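Local coordinates for protein endoribonuclease MazF4 (Mycobacterium tuberculosis, PDB 5XE2) that cleaves single-stranded mRNA within the sequence UCGCU as the toxin of a type II toxin-antitoxin system, neutralised by its antitoxin MazE4, at residues Ala40-Thr45 and Ala68-Thr73. Sequence-based numbering, arbitrary orientation.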
# COMPACT_ATOMS: atom_id res chain seq x y z
N ALA A 40 -4.45 4.45 1.82
CA ALA A 40 -3.89 5.61 2.48
C ALA A 40 -2.62 5.28 3.25
O ALA A 40 -2.34 4.12 3.58
CB ALA A 40 -4.93 6.21 3.42
N VAL A 41 -1.84 6.33 3.52
CA VAL A 41 -0.65 6.26 4.35
C VAL A 41 -0.78 7.19 5.55
O VAL A 41 -1.45 8.24 5.49
CB VAL A 41 0.65 6.59 3.58
CG1 VAL A 41 0.97 5.48 2.58
CG2 VAL A 41 0.58 7.95 2.90
N ARG A 42 -0.09 6.81 6.62
CA ARG A 42 -0.25 7.44 7.92
C ARG A 42 0.49 8.77 7.99
O ARG A 42 1.62 8.90 7.50
CB ARG A 42 0.26 6.49 9.01
CG ARG A 42 -0.25 6.81 10.41
CD ARG A 42 0.08 5.69 11.41
NE ARG A 42 1.53 5.35 11.47
CZ ARG A 42 2.19 4.94 12.56
NH1 ARG A 42 1.58 4.78 13.74
NH2 ARG A 42 3.49 4.68 12.48
N LEU A 43 -0.15 9.77 8.59
CA LEU A 43 0.53 10.99 9.00
C LEU A 43 0.84 10.86 10.48
O LEU A 43 -0.02 10.39 11.26
CB LEU A 43 -0.32 12.24 8.79
CG LEU A 43 -0.03 13.06 7.54
CD1 LEU A 43 -0.69 12.41 6.33
CD2 LEU A 43 -0.55 14.49 7.76
N THR A 44 2.05 11.28 10.87
CA THR A 44 2.52 11.19 12.24
C THR A 44 3.31 12.45 12.63
O THR A 44 3.86 13.14 11.77
CB THR A 44 3.36 9.91 12.49
OG1 THR A 44 3.84 9.90 13.84
CG2 THR A 44 4.55 9.82 11.54
N THR A 45 3.32 12.72 13.93
CA THR A 45 4.17 13.76 14.51
C THR A 45 5.57 13.21 14.75
O THR A 45 6.51 13.99 14.95
CB THR A 45 3.62 14.27 15.86
OG1 THR A 45 3.58 13.18 16.79
CG2 THR A 45 2.23 14.85 15.69
N ALA A 68 5.27 6.55 4.61
CA ALA A 68 4.90 5.78 3.40
C ALA A 68 5.11 4.27 3.55
O ALA A 68 4.66 3.52 2.69
CB ALA A 68 5.65 6.29 2.18
N ASP A 69 5.80 3.84 4.61
CA ASP A 69 5.87 2.40 4.94
C ASP A 69 4.56 1.83 5.47
O ASP A 69 4.33 0.63 5.35
CB ASP A 69 7.00 2.11 5.95
CG ASP A 69 8.39 2.23 5.33
OD1 ASP A 69 8.55 1.88 4.15
OD2 ASP A 69 9.32 2.65 6.04
N ASN A 70 3.71 2.68 6.04
CA ASN A 70 2.46 2.24 6.64
C ASN A 70 1.31 2.51 5.68
O ASN A 70 0.66 3.56 5.74
CB ASN A 70 2.28 2.92 8.01
CG ASN A 70 1.08 2.40 8.81
OD1 ASN A 70 0.76 3.00 9.82
ND2 ASN A 70 0.45 1.29 8.40
N ILE A 71 1.09 1.56 4.79
CA ILE A 71 0.07 1.64 3.75
C ILE A 71 -1.10 0.75 4.16
O ILE A 71 -0.90 -0.43 4.47
CB ILE A 71 0.63 1.21 2.37
CG1 ILE A 71 1.86 2.05 1.98
CG2 ILE A 71 -0.42 1.36 1.28
CD1 ILE A 71 2.81 1.36 1.02
N GLU A 72 -2.31 1.30 4.16
CA GLU A 72 -3.51 0.54 4.55
C GLU A 72 -4.70 0.84 3.66
O GLU A 72 -4.79 1.89 3.03
CB GLU A 72 -3.86 0.82 6.01
CG GLU A 72 -2.81 0.27 6.96
CD GLU A 72 -3.20 0.28 8.42
OE1 GLU A 72 -4.42 0.35 8.72
OE2 GLU A 72 -2.28 0.23 9.27
N THR A 73 -5.63 -0.11 3.61
CA THR A 73 -6.87 0.03 2.90
C THR A 73 -7.93 0.47 3.92
O THR A 73 -8.16 -0.20 4.92
CB THR A 73 -7.27 -1.29 2.22
OG1 THR A 73 -6.24 -1.69 1.31
CG2 THR A 73 -8.58 -1.14 1.44
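With CG set opposite the backbone N in both Arg42 (chi1 -161°) and Asn70 (chi1 -173°), the two side chains come together on one side of neighbouring strands. The arginine chain, extended through chi2, carries CD alongside Asn70 OD1, and the bend at chi3 (55°) turns NE toward the same oxygen. Arg42 NE lies 3.0 Å from Asn70 OD1, but the angle is too poor for a hydrogen bond, and the guanidinium and amide planes stand steeply to each other. The other end of that amide is better tied: Asn70 ND2 donates to Glu72 OE2 (3.1 Å), meeting the carboxylate on its anti side, and also bonds Thr73 OG1 of the second subunit. Val41 and Ile71 lie side by side on the other face, CG1 against CG1 at 3.6 Å, with Leu98 of helix 88-101 also packing on the valine. Strands 37-44 and 65-75 are antiparallel neighbours in the strongly bent sheet of the SH3-like PemK/MazF fold. Ala40 and Glu72 form a hydrogen-bonded pair, Ala40 N to Glu72 O and Glu72 N to Ala40 O both 2.9 Å and nearly straight. Beyond the non-hydrogen-bonded pair Val41-Ile71, Arg42 N reaches Asn70 O only weakly (3.4 Å), while Val41 CA approaches the same oxygen at 3.3 Å in a CA-H...O contact. Regular pairing is interrupted where the chain turns a corner at Ala68 and Asp69, and resumes with backbone bonds between Arg42 and Asn67 and between Thr44 and Tyr65. Across the dimer, Ile71 packs on Ile71 of the second subunit and its carbonyl oxygen accepts a bond from Thr73 OG1 there.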